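Local coordinates for glutaconate coenzyme a-transferase (Acidaminococcus fermentans, PDB 1POI), which catalyses the transfer of coenzyme A from acetyl-CoA to (R)-2-hydroxyglutarate and to related acids such as glutaconate, a step of glutamate degradation, at residues A179-P184 with R189-K194; T210-I215 with G251-D256; E218-R221 with K226-I229. All blocks are in the same frame, centred on the assembly; numbering follows the deposited sequence.

Contact 1 of 3, residues A179-P184 with R189-K194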
loop_
_atom_site.group_PDB
_atom_site.type_symbol
_atom_site.label_atom_id
_atom_site.label_comp_id
_atom_site.label_asym_id
_atom_site.label_seq_id
_atom_site.Cartn_x
_atom_site.Cartn_y
_atom_site.Cartn_z
ATOM N N ALA A 179 -16.098 12.992 3.634
ATOM C CA ALA A 179 -14.908 12.302 3.181
ATOM C C ALA A 179 -14.486 11.199 4.145
ATOM O O ALA A 179 -14.945 11.169 5.292
ATOM C CB ALA A 179 -13.803 13.303 3.021
ATOM N N GLN A 180 -13.581 10.322 3.705
ATOM C CA GLN A 180 -13.135 9.216 4.548
ATOM C C GLN A 180 -12.139 9.589 5.622
ATOM O O GLN A 180 -12.153 8.999 6.699
ATOM C CB GLN A 180 -12.600 8.056 3.723
ATOM C CG GLN A 180 -13.647 7.393 2.861
ATOM C CD GLN A 180 -13.841 8.138 1.581
ATOM O OE1 GLN A 180 -13.325 9.238 1.420
ATOM N NE2 GLN A 180 -14.510 7.530 0.633
ATOM N N GLN A 181 -11.270 10.551 5.347
ATOM C CA GLN A 181 -10.282 10.975 6.353
ATOM C C GLN A 181 -9.983 12.471 6.232
ATOM O O GLN A 181 -10.029 13.045 5.124
ATOM C CB GLN A 181 -8.964 10.205 6.193
ATOM C CG GLN A 181 -9.076 8.695 6.149
ATOM C CD GLN A 181 -7.790 8.062 5.696
ATOM O OE1 GLN A 181 -7.447 8.124 4.512
ATOM N NE2 GLN A 181 -7.051 7.469 6.630
ATOM N N ALA A 182 -9.659 13.084 7.363
ATOM C CA ALA A 182 -9.341 14.502 7.417
ATOM C C ALA A 182 -8.452 14.730 8.625
ATOM O O ALA A 182 -8.392 13.888 9.522
ATOM C CB ALA A 182 -10.604 15.327 7.522
ATOM N N SER A 183 -7.672 15.802 8.589
ATOM C CA SER A 183 -6.772 16.133 9.691
ATOM C C SER A 183 -7.354 17.277 10.534
ATOM O O SER A 183 -8.357 17.915 10.141
ATOM C CB SER A 183 -5.409 16.552 9.131
ATOM O OG SER A 183 -5.561 17.317 7.936
ATOM N N PRO A 184 -6.768 17.544 11.713
ATOM C CA PRO A 184 -7.328 18.642 12.494
ATOM C C PRO A 184 -7.140 19.997 11.782
ATOM O O PRO A 184 -7.826 20.955 12.091
ATOM C CB PRO A 184 -6.529 18.568 13.787
ATOM C CG PRO A 184 -6.283 17.117 13.916
ATOM C CD PRO A 184 -5.839 16.761 12.535
ATOM N N ARG A 189 -9.013 13.867 2.652
ATOM C CA ARG A 189 -8.745 12.705 1.801
ATOM C C ARG A 189 -10.068 12.055 1.388
ATOM O O ARG A 189 -10.780 11.531 2.240
ATOM C CB ARG A 189 -7.954 11.652 2.587
ATOM C CG ARG A 189 -6.554 11.366 2.086
ATOM C CD ARG A 189 -5.832 10.415 3.038
ATOM N NE ARG A 189 -4.381 10.622 3.037
ATOM C CZ ARG A 189 -3.490 9.793 3.583
ATOM N NH1 ARG A 189 -3.877 8.667 4.178
ATOM N NH2 ARG A 189 -2.202 10.121 3.595
ATOM N N ILE A 190 -10.400 12.124 0.103
ATOM C CA ILE A 190 -11.594 11.495 -0.442
ATOM C C ILE A 190 -11.173 10.317 -1.376
ATOM O O ILE A 190 -10.667 10.557 -2.481
ATOM C CB ILE A 190 -12.382 12.461 -1.333
ATOM C CG1 ILE A 190 -12.850 13.687 -0.543
ATOM C CG2 ILE A 190 -13.556 11.724 -1.997
ATOM C CD1 ILE A 190 -13.609 14.695 -1.428
ATOM N N TRP A 191 -11.354 9.067 -0.941
ATOM C CA TRP A 191 -11.023 7.909 -1.777
ATOM C C TRP A 191 -12.074 7.749 -2.916
ATOM O O TRP A 191 -13.265 7.972 -2.706
ATOM C CB TRP A 191 -11.050 6.651 -0.945
ATOM C CG TRP A 191 -10.358 6.715 0.375
ATOM C CD1 TRP A 191 -9.387 7.593 0.772
ATOM C CD2 TRP A 191 -10.559 5.816 1.473
ATOM N NE1 TRP A 191 -8.962 7.288 2.055
ATOM C CE2 TRP A 191 -9.665 6.202 2.506
ATOM C CE3 TRP A 191 -11.403 4.727 1.685
ATOM C CZ2 TRP A 191 -9.594 5.529 3.728
ATOM C CZ3 TRP A 191 -11.334 4.067 2.898
ATOM C CH2 TRP A 191 -10.432 4.470 3.909
ATOM N N GLY A 192 -11.645 7.342 -4.103
ATOM C CA GLY A 192 -12.598 7.190 -5.183
ATOM C C GLY A 192 -12.929 8.524 -5.816
ATOM O O GLY A 192 -12.315 9.516 -5.479
ATOM N N GLY A 193 -13.846 8.544 -6.779
ATOM C CA GLY A 193 -14.221 9.786 -7.430
ATOM C C GLY A 193 -14.697 10.841 -6.444
ATOM O O GLY A 193 -15.295 10.533 -5.419
ATOM N N LYS A 194 -14.458 12.098 -6.776
ATOM C CA LYS A 194 -14.828 13.204 -5.909
ATOM C C LYS A 194 -16.105 13.916 -6.304
ATOM O O LYS A 194 -16.637 14.683 -5.520
ATOM C CB LYS A 194 -13.717 14.252 -5.905
ATOM C CG LYS A 194 -12.507 13.883 -5.115
ATOM C CD LYS A 194 -11.469 13.147 -5.915
ATOM C CE LYS A 194 -10.884 12.099 -4.986
ATOM N NZ LYS A 194 -9.582 11.497 -5.381
#
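A179, the last residue of strand 174-179, sets its CB 3.7 Å from CG1 of I190, an apolar touch at the point where the central parallel sheet of this CoA-transferase domain runs out. At Q180 the chain turns a corner. The Q180 side chain lies flat against one face of the indole of W191: CB sits over the centre of the six-membered ring, 3.7 Å from its centroid, in a CH-pi contact, and the amide is stacked with the ring, their planes 14° apart. A bend at chi2 (83°) carries the amide past the CG rim of the indole and brings OE1 to the backbone N of W191, 3.1 Å away; that donor stands well above the carbonyl plane. NE2 of the same amide is taken by the backbone O of Y250. Q180 and Q181 together face R189, which makes a classic beta bulge in the antiparallel pairing of strands 181-182 and 188-189. Its bonds are R189 N to Q181 O at 2.8 Å, Q181 N to R189 O at 3.3 Å, and a weak one from Q180 N to the same R189 O. The Q181 side chain rises on the face it shares with R189. Its OE1 takes the indole N-H, 3.0 Å from NE1 of W191 and in the ring plane, with amide and ring 75° apart. CD of R189 packs against that oxygen, while NE bonds to N227.

Contact 2 of 3, residues T210-I215 with G251-D256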
loop_
_atom_site.group_PDB
_atom_site.type_symbol
_atom_site.label_atom_id
_atom_site.label_comp_id
_atom_site.label_asym_id
_atom_site.label_seq_id
_atom_site.Cartn_x
_atom_site.Cartn_y
_atom_site.Cartn_z
ATOM N N THR A 210 -17.482 16.683 6.814
ATOM C CA THR A 210 -17.788 15.604 7.772
ATOM C C THR A 210 -16.915 14.435 7.297
ATOM O O THR A 210 -16.832 14.177 6.077
ATOM C CB THR A 210 -19.266 15.182 7.787
ATOM O OG1 THR A 210 -19.723 14.987 6.449
ATOM C CG2 THR A 210 -20.125 16.224 8.478
ATOM N N CYS A 211 -16.235 13.766 8.227
ATOM C CA CYS A 211 -15.357 12.672 7.871
ATOM C C CYS A 211 -15.508 11.409 8.749
ATOM O O CYS A 211 -15.858 11.484 9.918
ATOM C CB CYS A 211 -13.942 13.185 7.937
ATOM S SG CYS A 211 -13.453 13.507 9.592
ATOM N N GLU A 212 -15.209 10.246 8.179
ATOM C CA GLU A 212 -15.309 8.965 8.873
ATOM C C GLU A 212 -14.273 8.880 9.951
ATOM O O GLU A 212 -14.466 8.227 10.966
ATOM C CB GLU A 212 -15.080 7.834 7.886
ATOM C CG GLU A 212 -16.074 7.777 6.764
ATOM C CD GLU A 212 -17.409 7.242 7.219
ATOM O OE1 GLU A 212 -17.467 6.628 8.298
ATOM O OE2 GLU A 212 -18.403 7.416 6.493
ATOM N N GLU A 213 -13.109 9.434 9.680
ATOM C CA GLU A 213 -12.060 9.442 10.675
ATOM C C GLU A 213 -11.152 10.638 10.527
ATOM O O GLU A 213 -11.071 11.248 9.469
ATOM C CB GLU A 213 -11.255 8.161 10.630
ATOM C CG GLU A 213 -10.825 7.776 9.246
ATOM C CD GLU A 213 -10.043 6.491 9.238
ATOM O OE1 GLU A 213 -9.460 6.145 10.298
ATOM O OE2 GLU A 213 -10.025 5.844 8.163
ATOM N N ILE A 214 -10.459 10.933 11.612
ATOM C CA ILE A 214 -9.548 12.044 11.714
ATOM C C ILE A 214 -8.171 11.482 12.031
ATOM O O ILE A 214 -8.030 10.669 12.956
ATOM C CB ILE A 214 -10.011 13.001 12.892
ATOM C CG1 ILE A 214 -11.377 13.630 12.555
ATOM C CG2 ILE A 214 -8.957 14.068 13.203
ATOM C CD1 ILE A 214 -11.904 14.592 13.600
ATOM N N ILE A 215 -7.167 11.876 11.251
ATOM C CA ILE A 215 -5.785 11.445 11.498
ATOM C C ILE A 215 -4.900 12.676 11.748
ATOM O O ILE A 215 -5.235 13.796 11.320
ATOM C CB ILE A 215 -5.194 10.599 10.338
ATOM C CG1 ILE A 215 -5.671 11.109 8.981
ATOM C CG2 ILE A 215 -5.564 9.127 10.508
ATOM C CD1 ILE A 215 -4.909 10.502 7.833
ATOM N N GLY A 251 -14.880 2.254 -0.465
ATOM C CA GLY A 251 -13.888 1.608 0.368
ATOM C C GLY A 251 -14.291 1.424 1.802
ATOM O O GLY A 251 -13.540 0.839 2.591
ATOM N N LEU A 252 -15.469 1.922 2.161
ATOM C CA LEU A 252 -15.929 1.773 3.525
ATOM C C LEU A 252 -17.240 1.011 3.659
ATOM O O LEU A 252 -17.308 0.024 4.392
ATOM C CB LEU A 252 -16.012 3.127 4.217
ATOM C CG LEU A 252 -14.646 3.708 4.573
ATOM C CD1 LEU A 252 -14.810 5.075 5.188
ATOM C CD2 LEU A 252 -13.915 2.808 5.535
ATOM N N TYR A 253 -18.272 1.430 2.940
ATOM C CA TYR A 253 -19.551 0.755 3.057
ATOM C C TYR A 253 -20.429 1.001 1.869
ATOM O O TYR A 253 -20.228 1.955 1.146
ATOM C CB TYR A 253 -20.274 1.143 4.359
ATOM C CG TYR A 253 -20.352 2.635 4.639
ATOM C CD1 TYR A 253 -21.360 3.420 4.076
ATOM C CD2 TYR A 253 -19.416 3.257 5.453
ATOM C CE1 TYR A 253 -21.424 4.772 4.316
ATOM C CE2 TYR A 253 -19.473 4.611 5.693
ATOM C CZ TYR A 253 -20.478 5.361 5.125
ATOM O OH TYR A 253 -20.545 6.709 5.389
ATOM N N ASP A 254 -21.416 0.134 1.705
ATOM C CA ASP A 254 -22.352 0.145 0.599
ATOM C C ASP A 254 -23.686 0.838 0.974
ATOM O O ASP A 254 -23.953 1.088 2.167
ATOM C CB ASP A 254 -22.574 -1.317 0.243
ATOM C CG ASP A 254 -22.950 -1.516 -1.191
ATOM O OD1 ASP A 254 -23.424 -0.551 -1.823
ATOM O OD2 ASP A 254 -22.767 -2.653 -1.693
ATOM N N TYR A 255 -24.528 1.161 -0.010
ATOM C CA TYR A 255 -25.784 1.801 0.334
ATOM C C TYR A 255 -26.670 0.868 1.130
ATOM O O TYR A 255 -26.586 -0.343 1.003
ATOM C CB TYR A 255 -26.547 2.373 -0.868
ATOM C CG TYR A 255 -26.518 1.618 -2.182
ATOM C CD1 TYR A 255 -26.629 0.234 -2.248
ATOM C CD2 TYR A 255 -26.348 2.311 -3.377
ATOM C CE1 TYR A 255 -26.559 -0.441 -3.479
ATOM C CE2 TYR A 255 -26.279 1.652 -4.607
ATOM C CZ TYR A 255 -26.380 0.279 -4.651
ATOM O OH TYR A 255 -26.285 -0.342 -5.882
ATOM N N ASP A 256 -27.511 1.448 1.967
ATOM C CA ASP A 256 -28.428 0.710 2.806
ATOM C C ASP A 256 -29.744 0.656 2.065
ATOM O O ASP A 256 -30.617 1.475 2.300
ATOM C CB ASP A 256 -28.597 1.452 4.125
ATOM C CG ASP A 256 -29.314 0.643 5.148
ATOM O OD1 ASP A 256 -30.362 0.075 4.805
ATOM O OD2 ASP A 256 -28.844 0.569 6.305
#
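The Y253 ring meets the carboxylate of E212 at its edge: CD of E212 lies in the ring plane, the two flat groups are turned 70° apart, and the ring of Y242 stacks with that of Y253. E212 stands at the corner where strand 206-211 of the central parallel sheet gives way to strand 213-214 of the small mixed sheet, and L252 and Y253 together form a classic beta bulge in the loop that leads to helix 257-266. The contact therefore fastens that loop to the end of a core strand. E212 and Y253 come from opposite directions. The Y253 hydroxyl donates to the carboxylate, with OH 2.5 Å from OE2 of E212, and reaches that oxygen nearly along its C-O bond. OE2 also bonds to NE2 of H178, OE1 accepts the backbone N of Y242, and the tyrosine OH has a further bond with the backbone N of A244. Both carboxylate oxygens thus have partners, which should hold the group against rotation. With CG beside the backbone N (chi1 -61°), the E212 chain bends at chi2 (-75°), which carries the carboxylate to the tyrosine and leaves the methylenes facing L252. There the leucine touches with one branch: its CD1 lies 3.4 Å from CG of E212 and 3.9 Å from CB of E212.

Contact 3 of 3, residues E218-R221 with K226-I229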
loop_
_atom_site.group_PDB
_atom_site.type_symbol
_atom_site.label_atom_id
_atom_site.label_comp_id
_atom_site.label_asym_id
_atom_site.label_seq_id
_atom_site.Cartn_x
_atom_site.Cartn_y
_atom_site.Cartn_z
ATOM N N GLU A 218 0.709 15.138 10.987
ATOM C CA GLU A 218 1.936 14.448 10.597
ATOM C C GLU A 218 1.613 13.258 9.673
ATOM O O GLU A 218 2.183 13.134 8.597
ATOM C CB GLU A 218 2.744 13.979 11.811
ATOM C CG GLU A 218 3.809 12.941 11.422
ATOM C CD GLU A 218 4.966 12.815 12.414
ATOM O OE1 GLU A 218 4.719 12.542 13.614
ATOM O OE2 GLU A 218 6.135 12.970 11.976
ATOM N N GLU A 219 0.616 12.467 10.054
ATOM C CA GLU A 219 0.185 11.295 9.303
ATOM C C GLU A 219 -0.351 11.521 7.878
ATOM O O GLU A 219 0.064 10.852 6.930
ATOM C CB GLU A 219 -0.863 10.550 10.137
ATOM C CG GLU A 219 -1.369 9.254 9.533
ATOM C CD GLU A 219 -0.273 8.216 9.347
ATOM O OE1 GLU A 219 0.788 8.292 10.014
ATOM O OE2 GLU A 219 -0.481 7.310 8.519
ATOM N N ILE A 220 -1.291 12.440 7.729
ATOM C CA ILE A 220 -1.914 12.717 6.433
ATOM C C ILE A 220 -0.969 13.317 5.383
ATOM O O ILE A 220 -1.297 13.414 4.190
ATOM C CB ILE A 220 -3.192 13.603 6.643
ATOM C CG1 ILE A 220 -4.109 13.528 5.431
ATOM C CG2 ILE A 220 -2.816 15.036 6.888
ATOM C CD1 ILE A 220 -5.570 13.768 5.776
ATOM N N ARG A 221 0.219 13.700 5.826
ATOM C CA ARG A 221 1.197 14.279 4.931
ATOM C C ARG A 221 2.227 13.265 4.487
ATOM O O ARG A 221 2.931 13.497 3.502
ATOM C CB ARG A 221 1.874 15.460 5.598
ATOM C CG ARG A 221 0.962 16.631 5.720
ATOM C CD ARG A 221 1.313 17.505 6.904
ATOM N NE ARG A 221 0.180 18.385 7.184
ATOM C CZ ARG A 221 -0.214 19.358 6.372
ATOM N NH1 ARG A 221 0.443 19.591 5.239
ATOM N NH2 ARG A 221 -1.314 20.039 6.642
ATOM N N LYS A 226 -2.303 11.345 -1.799
ATOM C CA LYS A 226 -3.669 10.953 -1.502
ATOM C C LYS A 226 -4.582 12.095 -1.042
ATOM O O LYS A 226 -5.798 11.915 -0.924
ATOM C CB LYS A 226 -3.660 9.852 -0.445
ATOM C CG LYS A 226 -3.155 8.520 -0.943
ATOM C CD LYS A 226 -2.513 7.733 0.205
ATOM C CE LYS A 226 -2.333 6.243 -0.127
ATOM N NZ LYS A 226 -1.603 5.978 -1.417
ATOM N N ASN A 227 -4.025 13.268 -0.777
ATOM C CA ASN A 227 -4.850 14.364 -0.293
ATOM C C ASN A 227 -5.553 15.103 -1.436
ATOM O O ASN A 227 -4.965 15.330 -2.505
ATOM C CB ASN A 227 -3.994 15.261 0.576
ATOM C CG ASN A 227 -3.220 14.464 1.612
ATOM O OD1 ASN A 227 -3.595 13.350 1.950
ATOM N ND2 ASN A 227 -2.127 15.010 2.092
ATOM N N ASP A 228 -6.819 15.457 -1.227
ATOM C CA ASP A 228 -7.594 16.118 -2.267
ATOM C C ASP A 228 -7.896 17.607 -2.039
ATOM O O ASP A 228 -8.303 18.324 -2.982
ATOM C CB ASP A 228 -8.900 15.374 -2.464
ATOM C CG ASP A 228 -8.694 13.943 -2.877
ATOM O OD1 ASP A 228 -8.476 13.079 -2.012
ATOM O OD2 ASP A 228 -8.771 13.690 -4.083
ATOM N N ILE A 229 -7.785 18.041 -0.780
ATOM C CA ILE A 229 -8.032 19.428 -0.411
ATOM C C ILE A 229 -7.062 19.849 0.688
ATOM O O ILE A 229 -6.810 19.082 1.627
ATOM C CB ILE A 229 -9.476 19.646 0.088
ATOM C CG1 ILE A 229 -10.487 19.226 -0.973
ATOM C CG2 ILE A 229 -9.713 21.140 0.376
ATOM C CD1 ILE A 229 -11.821 18.906 -0.370
#
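The short helix 217-221 is tied at its end to the loop that follows it by the side-chain amide of N227, which reaches back to the backbone carbonyl of I220. ND2 of N227 donates to I220 O at 2.8 Å, with an N-H...O angle of 155°. The acceptor lies in the plane of the asparagine amide, whereas the donor is tilted 30° from the plane of the I220 carbonyl. Alongside, the other end of the amide touches the isoleucine side chain, with OD1 of N227 3.5 Å from CG1 of I220. That branch is placed by its first torsion: CG1 is swung opposite the backbone N (chi1 -161°), on the same side as the carbonyl that ND2 grips.

In the fold, this turn of helix and loop sits beside strand 188-189 of the small mixed sheet, and the next two residues, D228 and I229, face V188 in a classic beta bulge. The N227 amide works in both directions: OD1 serves R189, while ND2 has a second acceptor in the backbone of a neighbouring chain of another protein. I220 O also takes a weak bond from NH2 of R189, which brings the arginine and the asparagine to the same helix end. With an alanine here, NE of R189 would probably lose its acceptor, and the ND2 bonds to I220 O and to the neighbouring chain would go as well. R221 starts away from the loop; its guanidinium forms a salt bridge with D185 and a second with an acidic side chain of the other protein.

From the N terminus, contact 1 comes first: it closes the short turn between 179-184 and 189-194, joining the end of a core strand to the small mixed sheet. Contact 2 opens later, at 210-215, and spans 35 residues to reach 251-256. Contact 3 lies within that span, closing a four-residue gap between helix 217-221 and the loop segment 226-229. Contacts 1 and 2 meet backbone to backbone: A179 N with T210 O links neighbouring strands of the parallel sheet, and A182 O with I215 N links the small sheet's strands 181-182 and 213-214. Contacts 1 and 3 are joined by the K194-D228 salt bridge, and contacts 2 and 3 by I215 packing on I220.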